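Local coordinates for protein kinase, putative (Bodo saltans, PDB 6TLY), which is a kinetoplastid kinetochore protein, probably also a serine/threonine kinase, whose central domain, the part described here, binds three zinc ions and is linked to centromere localization, at residues 70-75 / 79-84; 25-30 / 46-51; 55-60 / 85-90. All coordinates share one frame; numbering follows the deposited sequence.

The three contacts run across a zinc-binding domain, and each holds one cysteine ligand of a different zinc ion: C75 in contact 1, C51 in contact 2 and C59 in contact 3. Contacts 1 and 2 are on opposite sides of the chain's centre, with centres about 21 Å apart and nearest atoms about 7 Å apart. Contact 3 bridges them, its centre about 9 Å from that of contact 1 and about 12 Å from that of contact 2. L88 of its helix packs against C75 and F82 of the C2H2-type finger, while D57 of its strand meets F30, M48 and R50 of contact 2 in the C1-type part.

Contact 1 of 3, residues 70-75 / 79-84; sequences EVHFLC and GKKFPS. With ZN (zinc ion), chain D.
The beta hairpin of a C2H2-type zinc finger brings strand 73-74 against strand 81-82, with F73 and F82 as an antiparallel hydrogen-bonded pair. F73 N donates to F82 O (3.0 Å) and F82 N returns a bond to F73 O (2.8 Å). Further along, C75 N donates to K80 O (2.9 Å), while G79 N closes back on C75 O. Glycine suits position 79: at its phi of 88° a CB would jam against the preceding carbonyl oxygen.

This ladder places the metal ligand. C75 SG, swung opposite its own backbone N (chi1 173°), binds zinc at 2.4 Å. C78, H91 and C95 complete the site, so a third cysteine stands where a classical finger has its second histidine.

The side chains of F73 and F82 emerge on the face turned to helix 85-93, where both touch L88. The F73 ring receives F82 O at its edge, in plane, and its CD1 lies 3.5 Å from S84 C. F82 offers its own edge to the cysteine, CE2 approaching C75 CB at 4.2 Å, and its ring meets that of H91 at an oblique angle. Large aromatic side chains suit these places because they fill the region between hairpin and helix, F82 at the end nearer the metal.

L74 and K81 form the non-hydrogen-bonded pair on the other face, lying side by side and pointing the same way. L74 CG packs on K81 CG at 3.8 Å, a use of lysine's long aliphatic stem that still leaves its ammonium group near water. The K81 chain bends only at its last torsion (chi4 -56°), and NZ donates to a water that also hydrogen-bonds H72 ND1 at 2.8 Å.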
loop_
_atom_site.group_PDB
_atom_site.type_symbol
_atom_site.label_atom_id
_atom_site.label_comp_id
_atom_site.label_asym_id
_atom_site.label_seq_id
_atom_site.Cartn_x
_atom_site.Cartn_y
_atom_site.Cartn_z
ATOM N N GLU A 70 -5.178 0.425 11.567
ATOM C CA GLU A 70 -5.033 0.246 13.005
ATOM C C GLU A 70 -4.565 -1.174 13.384
ATOM O O GLU A 70 -4.364 -1.431 14.554
ATOM C CB GLU A 70 -6.335 0.628 13.735
ATOM C CG GLU A 70 -6.594 2.123 13.740
ATOM C CD GLU A 70 -8.062 2.505 13.832
ATOM O OE1 GLU A 70 -8.684 2.244 14.887
ATOM O OE2 GLU A 70 -8.586 3.078 12.850
ATOM N N VAL A 71 -4.427 -2.091 12.415
ATOM C CA VAL A 71 -3.888 -3.442 12.629
ATOM C C VAL A 71 -2.769 -3.708 11.630
ATOM O O VAL A 71 -2.981 -3.554 10.430
ATOM C CB VAL A 71 -4.930 -4.589 12.613
ATOM C CG1 VAL A 71 -4.258 -5.911 12.984
ATOM C CG2 VAL A 71 -6.082 -4.310 13.578
ATOM N N HIS A 72 -1.585 -4.104 12.108
ATOM C CA HIS A 72 -0.449 -4.398 11.243
ATOM C C HIS A 72 -0.071 -5.879 11.405
ATOM O O HIS A 72 -0.032 -6.377 12.518
ATOM C CB HIS A 72 0.765 -3.535 11.620
ATOM C CG HIS A 72 0.604 -2.060 11.378
ATOM N ND1 HIS A 72 1.649 -1.178 11.610
ATOM C CD2 HIS A 72 -0.464 -1.356 10.944
ATOM C CE1 HIS A 72 1.181 0.025 11.319
ATOM N NE2 HIS A 72 -0.078 -0.031 10.898
ATOM N N PHE A 73 0.205 -6.568 10.287
ATOM C CA PHE A 73 0.637 -7.966 10.270
ATOM C C PHE A 73 2.101 -7.971 9.815
ATOM O O PHE A 73 2.408 -7.467 8.746
ATOM C CB PHE A 73 -0.226 -8.794 9.317
ATOM C CG PHE A 73 -1.673 -8.830 9.753
ATOM C CD1 PHE A 73 -2.552 -7.831 9.373
ATOM C CD2 PHE A 73 -2.133 -9.825 10.601
ATOM C CE1 PHE A 73 -3.876 -7.841 9.804
ATOM C CE2 PHE A 73 -3.450 -9.816 11.057
ATOM C CZ PHE A 73 -4.316 -8.832 10.642
ATOM N N LEU A 74 2.989 -8.537 10.616
ATOM C CA LEU A 74 4.415 -8.512 10.332
ATOM C C LEU A 74 4.964 -9.877 9.949
ATOM O O LEU A 74 4.595 -10.892 10.555
ATOM C CB LEU A 74 5.173 -7.988 11.560
ATOM C CG LEU A 74 5.187 -6.464 11.750
ATOM C CD1 LEU A 74 3.879 -5.956 12.315
ATOM C CD2 LEU A 74 6.293 -6.059 12.721
ATOM N N CYS A 75 5.911 -9.879 9.010
ATOM C CA CYS A 75 6.590 -11.094 8.622
ATOM C C CYS A 75 7.680 -11.361 9.646
ATOM O O CYS A 75 8.522 -10.494 9.893
ATOM C CB CYS A 75 7.168 -10.973 7.213
ATOM S SG CYS A 75 8.197 -12.380 6.734
ATOM N N GLY A 79 10.659 -8.820 8.842
ATOM C CA GLY A 79 10.140 -7.681 9.583
ATOM C C GLY A 79 9.155 -6.810 8.817
ATOM O O GLY A 79 8.617 -5.865 9.376
ATOM N N LYS A 80 8.937 -7.083 7.538
ATOM C CA LYS A 80 8.041 -6.280 6.692
ATOM C C LYS A 80 6.591 -6.279 7.214
ATOM O O LYS A 80 6.085 -7.325 7.621
ATOM C CB LYS A 80 8.087 -6.833 5.269
ATOM C CG LYS A 80 7.716 -5.864 4.175
ATOM C CD LYS A 80 8.235 -6.415 2.846
ATOM C CE LYS A 80 8.041 -5.457 1.694
ATOM N NZ LYS A 80 7.974 -6.192 0.396
ATOM N N LYS A 81 5.943 -5.104 7.193
ATOM C CA LYS A 81 4.566 -4.877 7.637
ATOM C C LYS A 81 3.592 -4.923 6.464
ATOM O O LYS A 81 3.907 -4.450 5.358
ATOM C CB LYS A 81 4.431 -3.517 8.338
ATOM C CG LYS A 81 5.333 -3.363 9.563
ATOM C CD LYS A 81 5.331 -1.921 10.046
ATOM C CE LYS A 81 6.431 -1.666 11.053
ATOM N NZ LYS A 81 6.342 -2.594 12.210
ATOM N N PHE A 82 2.389 -5.455 6.728
ATOM C CA PHE A 82 1.314 -5.613 5.743
ATOM C C PHE A 82 -0.040 -5.189 6.346
ATOM O O PHE A 82 -0.256 -5.298 7.555
ATOM C CB PHE A 82 1.242 -7.078 5.272
ATOM C CG PHE A 82 2.528 -7.521 4.624
ATOM C CD1 PHE A 82 2.797 -7.211 3.300
ATOM C CD2 PHE A 82 3.484 -8.210 5.346
ATOM C CE1 PHE A 82 4.009 -7.555 2.722
ATOM C CE2 PHE A 82 4.690 -8.570 4.755
ATOM C CZ PHE A 82 4.944 -8.241 3.450
ATOM N N PRO A 83 -0.967 -4.686 5.515
ATOM C CA PRO A 83 -2.264 -4.252 6.056
ATOM C C PRO A 83 -3.268 -5.377 6.318
ATOM O O PRO A 83 -4.329 -5.103 6.880
ATOM C CB PRO A 83 -2.782 -3.301 4.970
ATOM C CG PRO A 83 -2.251 -3.907 3.694
ATOM C CD PRO A 83 -0.870 -4.445 4.063
ATOM N N SER A 84 -2.983 -6.613 5.844
ATOM C CA SER A 84 -3.901 -7.749 6.003
ATOM C C SER A 84 -3.150 -9.062 6.197
ATOM O O SER A 84 -1.995 -9.189 5.795
ATOM C CB SER A 84 -4.813 -7.884 4.785
ATOM O OG SER A 84 -4.071 -8.263 3.634
HETATM ZN ZN ZN D . 9.334 -11.590 4.796
HETATM O O HOH W 1 3.784 -1.530 13.392
#

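Contact 2 of 3, residues 25-30 / 46-51; sequences AGYKGF and AYMYRC. With ZN (zinc ion), chain B.
The ring of Y27 meets the sulfur of M48 at its edge, near the ring plane, while the backbone N of G29 sits 3.5 Å above the centre of one face of the same Y27 ring. M48 SD is 5.4 Å from the Y27 centroid and 76° off the ring normal, and its closest atom there is the phenolic OH, at 4.0 Å. The two side chains slide past each other in opposite directions. Glycine suits position G29 in this loop: its positive phi is easily adopted without a CB, and its amide comes to rest over the tyrosine.

The second ring, F30, approaches M48 obliquely. F30 CZ touches M48 CB at 3.6 Å, and F30 CE1 comes equally near to SD. The backbones here are well separated, with F30 CA 9.5 Å from M48 CA, so long side chains must span the distance. In M48, CG lies between the backbone N and the carbonyl carbon (chi1 64°), and a bend at chi3 (-59°) folds the methyl back so that CE also reaches F30 CE1. M48 has two conformers, and the sulfur contacts described, which hold for one of them, are less certain for that reason. Its flexible, polarisable thioether suits a place where two aromatic rings converge on it.

D57 of strand 56-59 touches both F30 and M48, and I42 touches Y27 and M48. Farther along the M48 strand, C51 SG binds zinc at 2.4 Å with C11, H15 and C54, while F30 lies close to C32, a ligand of a different zinc. In this conformer, two Met-aromatic contacts join the loop at Y27 and strand 30-31 at F30 to the central strand of the three-stranded antiparallel sheet, within the two-zinc C1-type domain.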
loop_
_atom_site.group_PDB
_atom_site.type_symbol
_atom_site.label_atom_id
_atom_site.label_comp_id
_atom_site.label_asym_id
_atom_site.label_seq_id
_atom_site.Cartn_x
_atom_site.Cartn_y
_atom_site.Cartn_z
ATOM N N ALA A 25 -4.494 -0.062 -19.188
ATOM C CA ALA A 25 -5.471 -1.053 -19.666
ATOM C C ALA A 25 -5.362 -2.298 -18.780
ATOM O O ALA A 25 -4.308 -2.545 -18.193
ATOM C CB ALA A 25 -5.204 -1.383 -21.099
ATOM N N GLY A 26 -6.432 -3.072 -18.700
ATOM C CA GLY A 26 -6.464 -4.246 -17.839
ATOM C C GLY A 26 -6.497 -3.905 -16.358
ATOM O O GLY A 26 -6.159 -4.746 -15.529
ATOM N N TYR A 27 -6.926 -2.690 -15.996
ATOM C CA TYR A 27 -6.929 -2.228 -14.581
ATOM C C TYR A 27 -8.077 -2.868 -13.778
ATOM O O TYR A 27 -9.202 -2.522 -13.988
ATOM C CB TYR A 27 -6.922 -0.698 -14.521
ATOM C CG TYR A 27 -7.055 -0.118 -13.138
ATOM C CD1 TYR A 27 -5.965 0.036 -12.304
ATOM C CD2 TYR A 27 -8.285 0.265 -12.657
ATOM C CE1 TYR A 27 -6.096 0.553 -11.028
ATOM C CE2 TYR A 27 -8.439 0.780 -11.387
ATOM C CZ TYR A 27 -7.341 0.931 -10.565
ATOM O OH TYR A 27 -7.515 1.440 -9.312
ATOM N N LYS A 28 -7.769 -3.781 -12.861
ATOM C CA LYS A 28 -8.797 -4.435 -12.041
ATOM C C LYS A 28 -9.238 -3.611 -10.818
ATOM O O LYS A 28 -10.266 -3.906 -10.216
ATOM C CB LYS A 28 -8.317 -5.819 -11.575
ATOM N N GLY A 29 -8.461 -2.615 -10.448
ATOM C CA GLY A 29 -8.771 -1.808 -9.280
ATOM C C GLY A 29 -8.380 -2.511 -7.999
ATOM O O GLY A 29 -7.750 -3.577 -8.020
ATOM N N PHE A 30 -8.764 -1.923 -6.873
ATOM C CA PHE A 30 -8.408 -2.474 -5.571
ATOM C C PHE A 30 -9.349 -1.941 -4.532
ATOM O O PHE A 30 -10.041 -0.956 -4.772
ATOM C CB PHE A 30 -6.967 -2.035 -5.203
ATOM C CG PHE A 30 -6.800 -0.540 -5.021
ATOM C CD1 PHE A 30 -6.635 0.293 -6.109
ATOM C CD2 PHE A 30 -6.848 0.033 -3.760
ATOM C CE1 PHE A 30 -6.499 1.660 -5.936
ATOM C CE2 PHE A 30 -6.728 1.407 -3.594
ATOM C CZ PHE A 30 -6.551 2.205 -4.680
ATOM N N ALA A 46 -11.160 10.500 -7.574
ATOM C CA ALA A 46 -10.743 9.292 -6.871
ATOM C C ALA A 46 -9.537 8.659 -7.542
ATOM O O ALA A 46 -9.666 7.986 -8.568
ATOM C CB ALA A 46 -11.891 8.294 -6.812
ATOM N N TYR A 47 -8.358 8.905 -6.981
ATOM C CA TYR A 47 -7.112 8.374 -7.515
ATOM C C TYR A 47 -6.371 7.582 -6.429
ATOM O O TYR A 47 -6.914 7.404 -5.333
ATOM C CB TYR A 47 -6.248 9.447 -8.225
ATOM C CG TYR A 47 -5.992 10.674 -7.377
ATOM C CD1 TYR A 47 -6.954 11.666 -7.247
ATOM C CD2 TYR A 47 -4.769 10.864 -6.745
ATOM C CE1 TYR A 47 -6.729 12.793 -6.465
ATOM C CE2 TYR A 47 -4.520 12.002 -5.981
ATOM C CZ TYR A 47 -5.503 12.965 -5.842
ATOM O OH TYR A 47 -5.275 14.085 -5.078
ATOM N N MET A 48 -5.178 7.070 -6.738
ATOM C CA MET A 48 -4.481 6.178 -5.835
ATOM C C MET A 48 -2.995 6.467 -5.675
ATOM O O MET A 48 -2.399 7.139 -6.509
ATOM C CB MET A 48 -4.665 4.737 -6.340
ATOM C CG MET A 48 -4.036 4.502 -7.695
ATOM S SD MET A 48 -3.913 2.775 -8.214
ATOM C CE MET A 48 -2.922 2.118 -6.896
ATOM N N TYR A 49 -2.466 5.968 -4.575
ATOM C CA TYR A 49 -1.017 5.966 -4.307
ATOM C C TYR A 49 -0.603 4.505 -4.136
ATOM O O TYR A 49 -1.337 3.744 -3.563
ATOM C CB TYR A 49 -0.725 6.798 -3.061
ATOM C CG TYR A 49 -0.907 8.284 -3.228
ATOM C CD1 TYR A 49 -2.147 8.884 -3.106
ATOM C CD2 TYR A 49 0.177 9.100 -3.475
ATOM C CE1 TYR A 49 -2.310 10.251 -3.229
ATOM C CE2 TYR A 49 0.035 10.468 -3.607
ATOM C CZ TYR A 49 -1.211 11.050 -3.478
ATOM O OH TYR A 49 -1.337 12.392 -3.620
ATOM N N ARG A 50 0.568 4.154 -4.635
ATOM C CA ARG A 50 1.009 2.751 -4.511
ATOM C C ARG A 50 2.492 2.638 -4.158
ATOM O O ARG A 50 3.279 3.435 -4.611
ATOM C CB ARG A 50 0.717 1.982 -5.808
ATOM C CG ARG A 50 1.120 0.515 -5.802
ATOM C CD ARG A 50 0.834 -0.296 -7.044
ATOM N NE ARG A 50 1.462 -1.589 -7.098
ATOM C CZ ARG A 50 1.093 -2.634 -6.397
ATOM N NH1 ARG A 50 0.077 -2.552 -5.564
ATOM N NH2 ARG A 50 1.737 -3.765 -6.531
ATOM N N CYS A 51 2.789 1.666 -3.309
ATOM C CA CYS A 51 4.174 1.222 -3.126
ATOM C C CYS A 51 4.297 -0.162 -3.778
ATOM O O CYS A 51 3.725 -1.106 -3.277
ATOM C CB CYS A 51 4.591 1.120 -1.685
ATOM S SG CYS A 51 6.285 0.495 -1.642
HETATM ZN ZN ZN B . 6.756 0.171 0.689
#

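Contact 3 of 3, residues 55-60 / 85-90; sequences DYDVCN and QTKLQY. With ZN (zinc ion), chain C; SO4 (sulfate ion), chain E.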
loop_
_atom_site.group_PDB
_atom_site.type_symbol
_atom_site.label_atom_id
_atom_site.label_comp_id
_atom_site.label_asym_id
_atom_site.label_seq_id
_atom_site.Cartn_x
_atom_site.Cartn_y
_atom_site.Cartn_z
ATOM N N ASP A 55 3.366 -3.855 -2.362
ATOM C CA ASP A 55 2.015 -4.191 -2.881
ATOM C C ASP A 55 0.989 -3.510 -1.950
ATOM O O ASP A 55 0.133 -4.170 -1.360
ATOM C CB ASP A 55 1.757 -5.710 -2.956
ATOM C CG ASP A 55 0.390 -6.030 -3.537
ATOM O OD1 ASP A 55 -0.067 -5.280 -4.419
ATOM O OD2 ASP A 55 -0.227 -7.015 -3.094
ATOM N N TYR A 56 1.188 -2.217 -1.746
ATOM C CA TYR A 56 0.364 -1.394 -0.841
ATOM C C TYR A 56 -0.342 -0.328 -1.671
ATOM O O TYR A 56 0.326 0.464 -2.269
ATOM C CB TYR A 56 1.252 -0.751 0.214
ATOM C CG TYR A 56 0.538 -0.006 1.301
ATOM C CD1 TYR A 56 -0.283 -0.658 2.195
ATOM C CD2 TYR A 56 0.705 1.352 1.451
ATOM C CE1 TYR A 56 -0.911 0.015 3.225
ATOM C CE2 TYR A 56 0.084 2.040 2.474
ATOM C CZ TYR A 56 -0.737 1.378 3.358
ATOM O OH TYR A 56 -1.324 2.067 4.361
ATOM N N ASP A 57 -1.664 -0.388 -1.675
ATOM C CA ASP A 57 -2.532 0.506 -2.445
ATOM C C ASP A 57 -3.430 1.302 -1.542
ATOM O O ASP A 57 -4.134 0.716 -0.733
ATOM C CB ASP A 57 -3.469 -0.338 -3.317
ATOM C CG ASP A 57 -2.747 -1.104 -4.379
ATOM O OD1 ASP A 57 -1.835 -0.532 -4.990
ATOM O OD2 ASP A 57 -3.076 -2.303 -4.575
ATOM N N VAL A 58 -3.386 2.595 -1.666
ATOM C CA VAL A 58 -4.277 3.492 -0.861
ATOM C C VAL A 58 -5.026 4.563 -1.736
ATOM O O VAL A 58 -4.536 5.243 -2.777
ATOM C CB VAL A 58 -3.454 4.140 0.269
ATOM C CG1 VAL A 58 -2.375 5.057 -0.257
ATOM C CG2 VAL A 58 -4.310 4.867 1.281
ATOM N N CYS A 59 -6.259 4.896 -1.305
ATOM C CA CYS A 59 -7.031 5.939 -2.016
ATOM C C CYS A 59 -6.397 7.327 -1.718
ATOM O O CYS A 59 -5.644 7.465 -0.752
ATOM C CB CYS A 59 -8.520 5.897 -1.630
ATOM S SG CYS A 59 -8.907 6.549 0.026
ATOM N N ASN A 60 -6.709 8.358 -2.536
ATOM C CA ASN A 60 -6.128 9.675 -2.316
ATOM C C ASN A 60 -6.532 10.256 -0.958
ATOM O O ASN A 60 -5.733 10.963 -0.352
ATOM C CB ASN A 60 -6.500 10.634 -3.434
ATOM C CG ASN A 60 -7.990 10.744 -3.655
ATOM O OD1 ASN A 60 -8.649 9.800 -4.093
ATOM N ND2 ASN A 60 -8.560 11.916 -3.359
ATOM N N GLN A 85 -3.840 -10.053 6.761
ATOM C CA GLN A 85 -3.278 -11.391 6.920
ATOM C C GLN A 85 -3.096 -12.009 5.531
ATOM O O GLN A 85 -2.091 -12.666 5.298
ATOM C CB GLN A 85 -4.194 -12.258 7.785
ATOM C CG GLN A 85 -3.802 -13.725 7.750
ATOM C CD GLN A 85 -4.463 -14.491 8.840
ATOM O OE1 GLN A 85 -3.878 -14.695 9.890
ATOM N NE2 GLN A 85 -5.689 -14.914 8.609
ATOM N N THR A 86 -4.030 -11.776 4.606
ATOM C CA THR A 86 -3.926 -12.324 3.253
ATOM C C THR A 86 -2.648 -11.849 2.540
ATOM O O THR A 86 -1.958 -12.667 1.937
ATOM C CB THR A 86 -5.210 -12.050 2.444
ATOM O OG1 THR A 86 -6.325 -12.609 3.146
ATOM C CG2 THR A 86 -5.167 -12.687 1.071
ATOM N N LYS A 87 -2.308 -10.547 2.642
ATOM C CA LYS A 87 -1.092 -10.034 2.000
ATOM C C LYS A 87 0.150 -10.545 2.660
ATOM O O LYS A 87 1.104 -10.899 1.968
ATOM C CB LYS A 87 -1.088 -8.510 1.902
ATOM C CG LYS A 87 -2.061 -8.056 0.830
ATOM C CD LYS A 87 -2.030 -6.568 0.614
ATOM C CE LYS A 87 -2.789 -6.228 -0.641
ATOM N NZ LYS A 87 -2.516 -4.847 -1.058
ATOM N N LEU A 88 0.133 -10.673 3.993
ATOM C CA LEU A 88 1.261 -11.278 4.711
ATOM C C LEU A 88 1.445 -12.734 4.250
ATOM O O LEU A 88 2.574 -13.150 4.005
ATOM C CB LEU A 88 1.031 -11.236 6.242
ATOM C CG LEU A 88 2.011 -12.075 7.097
ATOM C CD1 LEU A 88 3.427 -11.518 6.976
ATOM C CD2 LEU A 88 1.580 -12.087 8.554
ATOM N N GLN A 89 0.346 -13.490 4.123
ATOM C CA GLN A 89 0.420 -14.890 3.703
ATOM C C GLN A 89 0.993 -15.052 2.291
ATOM O O GLN A 89 1.834 -15.925 2.101
ATOM C CB GLN A 89 -0.930 -15.579 3.856
ATOM C CG GLN A 89 -1.242 -15.849 5.332
ATOM C CD GLN A 89 -2.658 -16.318 5.549
ATOM O OE1 GLN A 89 -3.541 -16.098 4.715
ATOM N NE2 GLN A 89 -2.903 -16.960 6.683
ATOM N N TYR A 90 0.614 -14.171 1.342
ATOM C CA TYR A 90 1.174 -14.223 -0.020
ATOM C C TYR A 90 2.682 -13.959 0.042
ATOM O O TYR A 90 3.448 -14.694 -0.570
ATOM C CB TYR A 90 0.538 -13.187 -0.958
ATOM C CG TYR A 90 -0.930 -13.374 -1.248
ATOM C CD1 TYR A 90 -1.499 -14.638 -1.270
ATOM C CD2 TYR A 90 -1.732 -12.295 -1.595
ATOM C CE1 TYR A 90 -2.845 -14.819 -1.572
ATOM C CE2 TYR A 90 -3.076 -12.462 -1.888
ATOM C CZ TYR A 90 -3.624 -13.728 -1.901
ATOM O OH TYR A 90 -4.966 -13.873 -2.181
HETATM ZN ZN ZN C . -8.844 4.919 1.701
HETATM S S SO4 E . -7.539 -10.371 6.103
HETATM O O1 SO4 E . -6.703 -11.111 5.193
HETATM O O2 SO4 E . -6.712 -9.742 7.157
HETATM O O3 SO4 E . -8.278 -9.305 5.413
HETATM O O4 SO4 E . -8.521 -11.322 6.626
HETATM O O HOH W 2 -4.493 -3.952 -2.821
#
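K87 reaches from helix 85-93 to D55 at the start of strand 56-59, and its hydrogen bonds do most of the joining. K87 NZ donates to the backbone oxygen D55 O at 2.8 Å, standing 29° out of the carbonyl plane. The ammonium group also donates to a water, 2.8 Å from NZ, which donates to D57 OD2, and a further bond reaches N33 OD1. A lysine suits the site because its long chain, extended beyond CG, carries an ammonium with several N-H donors clear of the helix; CG, anti to the carbonyl carbon (chi1 -73°), starts it toward D55.

Charge pairing is looser. D55 OD2 and K87 NZ form a long salt bridge at 3.8 Å, and the two side chains cross at about a right angle, OD2 coming to 3.6 Å from K87 CE. D55 OD1 and D57 OD1 instead hold R50 NH1, so D55 is shared between R50 and, loosely, K87, whereas D57 reaches K87 through the water. D55 and Y56 both face C51 in a G1 beta bulge, where D55 takes a left-handed backbone conformation at the entrance to the edge strand of the C1-type sheet; the helix belongs to the C2H2-type finger. An alanine at K87 is likely to leave D55 O and the bridging water without their ammonium donor, and to weaken the tie between these two zinc modules.

Metal and anion binding lie apart from the K87 contact. On the strand, C59 SG binds zinc at 2.3 Å, with C32, C35 and C62. At the helix start, a sulfate, probably from the crystallisation liquor, accepts from Q85 N through O2, and its O1 takes both T86 N and T86 OG1 (2.6 Å).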